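Local coordinates for phenylacetic acid degradation protein PaaI (Thermus thermophilus HB8, PDB 1WLU) that probably hydrolyses acyl-CoA thioesters, as a hot dog fold thioesterase linked to phenylacetic acid degradation, at residues A[37-50]-A[68-82]. Numbering follows the deposited sequence.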
loop_
_atom_site.group_PDB
_atom_site.type_symbol
_atom_site.label_atom_id
_atom_site.label_comp_id
_atom_site.label_asym_id
_atom_site.label_seq_id
_atom_site.Cartn_x
_atom_site.Cartn_y
_atom_site.Cartn_z
ATOM N N THR A 37 -9.650 8.201 20.303
ATOM C CA THR A 37 -9.968 6.883 19.762
ATOM C C THR A 37 -8.685 6.061 19.751
ATOM O O THR A 37 -7.603 6.597 19.981
ATOM C CB THR A 37 -10.520 6.975 18.320
ATOM O OG1 THR A 37 -9.519 7.521 17.452
ATOM C CG2 THR A 37 -11.750 7.861 18.278
ATOM N N ALA A 38 -8.797 4.763 19.494
ATOM C CA ALA A 38 -7.614 3.915 19.463
ATOM C C ALA A 38 -6.612 4.455 18.446
ATOM O O ALA A 38 -6.945 4.656 17.278
ATOM C CB ALA A 38 -8.004 2.485 19.117
ATOM N N HIS A 39 -5.386 4.697 18.900
ATOM C CA HIS A 39 -4.330 5.221 18.039
ATOM C C HIS A 39 -4.076 4.245 16.891
ATOM O O HIS A 39 -4.079 3.026 17.084
ATOM C CB HIS A 39 -3.059 5.423 18.874
ATOM C CG HIS A 39 -1.993 6.235 18.201
ATOM N ND1 HIS A 39 -1.255 5.767 17.135
ATOM C CD2 HIS A 39 -1.502 7.464 18.488
ATOM C CE1 HIS A 39 -0.350 6.671 16.799
ATOM N NE2 HIS A 39 -0.479 7.710 17.606
ATOM N N GLY A 40 -3.871 4.785 15.693
ATOM C CA GLY A 40 -3.623 3.939 14.538
ATOM C C GLY A 40 -2.444 3.013 14.760
ATOM O O GLY A 40 -2.400 1.903 14.222
ATOM N N GLY A 41 -1.482 3.476 15.551
ATOM C CA GLY A 41 -0.303 2.683 15.843
ATOM C C GLY A 41 -0.607 1.488 16.723
ATOM O O GLY A 41 0.082 0.471 16.655
ATOM N N PHE A 42 -1.630 1.609 17.566
ATOM C CA PHE A 42 -1.997 0.494 18.427
ATOM C C PHE A 42 -2.666 -0.580 17.579
ATOM O O PHE A 42 -2.346 -1.763 17.698
ATOM C CB PHE A 42 -2.958 0.939 19.532
ATOM C CG PHE A 42 -3.495 -0.202 20.345
ATOM C CD1 PHE A 42 -2.686 -0.859 21.267
ATOM C CD2 PHE A 42 -4.791 -0.665 20.142
ATOM C CE1 PHE A 42 -3.159 -1.964 21.973
ATOM C CE2 PHE A 42 -5.273 -1.770 20.843
ATOM C CZ PHE A 42 -4.454 -2.420 21.758
ATOM N N LEU A 43 -3.600 -0.169 16.725
ATOM C CA LEU A 43 -4.294 -1.118 15.866
ATOM C C LEU A 43 -3.305 -1.766 14.904
ATOM O O LEU A 43 -3.381 -2.965 14.636
ATOM C CB LEU A 43 -5.419 -0.420 15.099
ATOM C CG LEU A 43 -6.525 0.154 15.993
ATOM C CD1 LEU A 43 -7.569 0.839 15.129
ATOM C CD2 LEU A 43 -7.160 -0.958 16.824
ATOM N N TYR A 44 -2.367 -0.978 14.389
ATOM C CA TYR A 44 -1.366 -1.526 13.487
ATOM C C TYR A 44 -0.471 -2.510 14.238
ATOM O O TYR A 44 -0.169 -3.587 13.729
ATOM C CB TYR A 44 -0.517 -0.411 12.872
ATOM C CG TYR A 44 0.560 -0.914 11.929
ATOM C CD1 TYR A 44 1.785 -1.378 12.414
ATOM C CD2 TYR A 44 0.347 -0.935 10.553
ATOM C CE1 TYR A 44 2.770 -1.850 11.549
ATOM C CE2 TYR A 44 1.320 -1.404 9.681
ATOM C CZ TYR A 44 2.529 -1.857 10.182
ATOM O OH TYR A 44 3.494 -2.306 9.307
ATOM N N ALA A 45 -0.053 -2.147 15.449
ATOM C CA ALA A 45 0.804 -3.028 16.238
ATOM C C ALA A 45 0.124 -4.376 16.450
ATOM O O ALA A 45 0.771 -5.424 16.407
ATOM C CB ALA A 45 1.125 -2.383 17.580
ATOM N N LEU A 46 -1.182 -4.342 16.683
ATOM C CA LEU A 46 -1.957 -5.559 16.884
ATOM C C LEU A 46 -1.907 -6.421 15.623
ATOM O O LEU A 46 -1.588 -7.608 15.680
ATOM C CB LEU A 46 -3.408 -5.203 17.211
ATOM C CG LEU A 46 -4.374 -6.369 17.419
ATOM C CD1 LEU A 46 -4.052 -7.074 18.731
ATOM C CD2 LEU A 46 -5.800 -5.847 17.442
ATOM N N ALA A 47 -2.218 -5.815 14.480
ATOM C CA ALA A 47 -2.209 -6.543 13.216
ATOM C C ALA A 47 -0.811 -7.035 12.872
ATOM O O ALA A 47 -0.632 -8.177 12.447
ATOM C CB ALA A 47 -2.738 -5.648 12.100
ATOM N N ASP A 48 0.179 -6.169 13.062
ATOM C CA ASP A 48 1.563 -6.506 12.767
ATOM C C ASP A 48 2.046 -7.677 13.613
ATOM O O ASP A 48 2.840 -8.497 13.152
ATOM C CB ASP A 48 2.458 -5.291 13.015
ATOM C CG ASP A 48 3.881 -5.526 12.578
ATOM O OD1 ASP A 48 4.101 -5.705 11.364
ATOM O OD2 ASP A 48 4.779 -5.538 13.442
ATOM N N SER A 49 1.572 -7.752 14.852
ATOM C CA SER A 49 1.969 -8.842 15.738
ATOM C C SER A 49 1.431 -10.181 15.228
ATOM O O SER A 49 2.144 -11.184 15.248
ATOM C CB SER A 49 1.480 -8.574 17.164
ATOM O OG SER A 49 2.127 -7.435 17.710
ATOM N N ALA A 50 0.181 -10.197 14.772
ATOM C CA ALA A 50 -0.407 -11.424 14.237
ATOM C C ALA A 50 0.335 -11.799 12.951
ATOM O O ALA A 50 0.609 -12.969 12.693
ATOM C CB ALA A 50 -1.888 -11.214 13.957
ATOM N N MET A 68 -2.249 -0.702 5.795
ATOM C CA MET A 68 -3.276 -0.722 6.820
ATOM C C MET A 68 -4.426 0.171 6.365
ATOM O O MET A 68 -4.236 1.372 6.147
ATOM C CB MET A 68 -2.706 -0.206 8.144
ATOM C CG MET A 68 -3.674 -0.262 9.307
ATOM S SD MET A 68 -3.973 -1.939 9.885
ATOM C CE MET A 68 -4.700 -1.591 11.494
ATOM N N ASP A 69 -5.604 -0.424 6.198
ATOM C CA ASP A 69 -6.797 0.308 5.787
ATOM C C ASP A 69 -7.736 0.360 6.987
ATOM O O ASP A 69 -8.139 -0.675 7.513
ATOM C CB ASP A 69 -7.468 -0.392 4.601
ATOM C CG ASP A 69 -6.639 -0.305 3.331
ATOM O OD1 ASP A 69 -6.250 0.820 2.952
ATOM O OD2 ASP A 69 -6.384 -1.356 2.705
ATOM N N TYR A 70 -8.071 1.573 7.416
ATOM C CA TYR A 70 -8.930 1.789 8.581
ATOM C C TYR A 70 -10.380 2.031 8.191
ATOM O O TYR A 70 -10.664 2.894 7.358
ATOM C CB TYR A 70 -8.410 2.991 9.370
ATOM C CG TYR A 70 -7.014 2.809 9.919
ATOM C CD1 TYR A 70 -6.805 2.268 11.184
ATOM C CD2 TYR A 70 -5.899 3.183 9.172
ATOM C CE1 TYR A 70 -5.521 2.108 11.697
ATOM C CE2 TYR A 70 -4.612 3.025 9.673
ATOM C CZ TYR A 70 -4.432 2.488 10.937
ATOM O OH TYR A 70 -3.167 2.339 11.452
ATOM N N PHE A 71 -11.300 1.291 8.811
ATOM C CA PHE A 71 -12.721 1.435 8.486
ATOM C C PHE A 71 -13.595 2.014 9.590
ATOM O O PHE A 71 -14.512 2.788 9.311
ATOM C CB PHE A 71 -13.323 0.086 8.076
ATOM C CG PHE A 71 -12.537 -0.644 7.026
ATOM C CD1 PHE A 71 -12.101 0.009 5.877
ATOM C CD2 PHE A 71 -12.243 -1.993 7.182
ATOM C CE1 PHE A 71 -11.382 -0.675 4.896
ATOM C CE2 PHE A 71 -11.526 -2.684 6.209
ATOM C CZ PHE A 71 -11.095 -2.025 5.065
ATOM N N ARG A 72 -13.327 1.626 10.833
ATOM C CA ARG A 72 -14.134 2.088 11.958
ATOM C C ARG A 72 -13.271 2.424 13.166
ATOM O O ARG A 72 -12.318 1.713 13.470
ATOM C CB ARG A 72 -15.133 0.993 12.355
ATOM C CG ARG A 72 -15.909 0.390 11.187
ATOM C CD ARG A 72 -16.536 -0.949 11.569
ATOM N NE ARG A 72 -17.595 -0.815 12.566
ATOM C CZ ARG A 72 -18.814 -0.356 12.307
ATOM N NH1 ARG A 72 -19.140 0.015 11.075
ATOM N NH2 ARG A 72 -19.712 -0.268 13.280
ATOM N N PRO A 73 -13.594 3.518 13.870
ATOM C CA PRO A 73 -12.817 3.903 15.051
ATOM C C PRO A 73 -13.226 3.057 16.255
ATOM O O PRO A 73 -14.328 2.507 16.290
ATOM C CB PRO A 73 -13.184 5.372 15.231
ATOM C CG PRO A 73 -14.619 5.390 14.806
ATOM C CD PRO A 73 -14.596 4.548 13.543
ATOM N N LEU A 74 -12.329 2.942 17.229
ATOM C CA LEU A 74 -12.612 2.180 18.443
ATOM C C LEU A 74 -12.322 3.031 19.669
ATOM O O LEU A 74 -11.388 3.832 19.676
ATOM C CB LEU A 74 -11.764 0.908 18.502
ATOM C CG LEU A 74 -12.096 -0.210 17.511
ATOM C CD1 LEU A 74 -11.161 -1.381 17.758
ATOM C CD2 LEU A 74 -13.550 -0.645 17.677
ATOM N N GLY A 75 -13.129 2.854 20.708
ATOM C CA GLY A 75 -12.930 3.617 21.924
ATOM C C GLY A 75 -12.333 2.771 23.029
ATOM O O GLY A 75 -12.168 1.558 22.876
ATOM N N ALA A 76 -12.003 3.409 24.146
ATOM C CA ALA A 76 -11.429 2.698 25.278
ATOM C C ALA A 76 -12.358 1.570 25.708
ATOM O O ALA A 76 -13.580 1.735 25.737
ATOM C CB ALA A 76 -11.204 3.660 26.439
ATOM N N GLY A 77 -11.771 0.422 26.030
ATOM C CA GLY A 77 -12.557 -0.719 26.464
ATOM C C GLY A 77 -12.890 -1.714 25.370
ATOM O O GLY A 77 -13.285 -2.844 25.653
ATOM N N ALA A 78 -12.734 -1.305 24.116
ATOM C CA ALA A 78 -13.038 -2.193 23.004
ATOM C C ALA A 78 -12.103 -3.395 22.957
ATOM O O ALA A 78 -10.887 -3.257 23.112
ATOM C CB ALA A 78 -12.960 -1.430 21.687
ATOM N N ARG A 79 -12.689 -4.571 22.763
ATOM C CA ARG A 79 -11.933 -5.812 22.645
ATOM C C ARG A 79 -11.706 -5.979 21.149
ATOM O O ARG A 79 -12.658 -5.957 20.367
ATOM C CB ARG A 79 -12.747 -6.993 23.180
ATOM C CG ARG A 79 -12.924 -7.015 24.692
ATOM C CD ARG A 79 -11.618 -7.355 25.396
ATOM N NE ARG A 79 -11.812 -7.607 26.821
ATOM C CZ ARG A 79 -10.849 -7.997 27.651
ATOM N NH1 ARG A 79 -9.615 -8.181 27.200
ATOM N NH2 ARG A 79 -11.119 -8.204 28.934
ATOM N N VAL A 80 -10.453 -6.145 20.750
ATOM C CA VAL A 80 -10.135 -6.275 19.337
ATOM C C VAL A 80 -9.217 -7.462 19.061
ATOM O O VAL A 80 -8.409 -7.847 19.905
ATOM C CB VAL A 80 -9.488 -4.963 18.828
ATOM C CG1 VAL A 80 -8.204 -4.693 19.590
ATOM C CG2 VAL A 80 -9.242 -5.032 17.332
ATOM N N GLU A 81 -9.363 -8.039 17.872
ATOM C CA GLU A 81 -8.569 -9.185 17.443
ATOM C C GLU A 81 -7.996 -8.949 16.054
ATOM O O GLU A 81 -8.600 -8.255 15.236
ATOM C CB GLU A 81 -9.437 -10.445 17.371
ATOM C CG GLU A 81 -9.769 -11.105 18.687
ATOM C CD GLU A 81 -10.753 -12.246 18.503
ATOM O OE1 GLU A 81 -10.803 -12.819 17.389
ATOM O OE2 GLU A 81 -11.470 -12.575 19.470
ATOM N N ALA A 82 -6.832 -9.533 15.795
ATOM C CA ALA A 82 -6.196 -9.448 14.485
ATOM C C ALA A 82 -6.015 -10.895 14.034
ATOM O O ALA A 82 -5.309 -11.676 14.679
ATOM C CB ALA A 82 -4.856 -8.745 14.580
HETATM O O HOH W 1 -9.628 4.028 16.546
#
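Leu-46 and Leu-43 point from helix 40-50 into strand 79-82, strand 68-70 and the loop joining them, a worked example of the hot dog fold, in which an antiparallel sheet wraps a central helix. The small Ala-82 sits where helix 40-50 and strand 79-82 come close: its CB is lodged against the helix backbone, 3.7 Å from Ala-47 CA, with Leu-46 and Ala-50 also touching it, and the two axes approach to 7.7 Å. Beside it Leu-46 meets Val-80 tip to tip, CD2 touching both valine methyls, tightly at CG1 (3.4 Å). Leu-43 fills the next hollow with its two branches: CD1 reaches the edge of the Tyr-70 ring, CD2 the Leu-74 methyl CD1. Met-68, bent at chi2 (72°), brings its CE against the helix backbone, 3.7 Å from Leu-43 O, while its CB abuts the Tyr-44 ring edge at CD2. At the helix start, Tyr-70, a residue of the CoA site, donates its OH to Gly-40 O from above the carbonyl plane, opposite Tyr-44 N, and also bonds Tyr-44 OH of the second subunit. A phenylalanine here would probably leave both Gly-40 O and that neighbouring hydroxyl without this partner. Just before the helix begins, Ala-38 N donates to Leu-74 O (2.8 Å), and one water returns the link, donating to Ala-38 O and accepting from Leu-74 N at 3.0 Å.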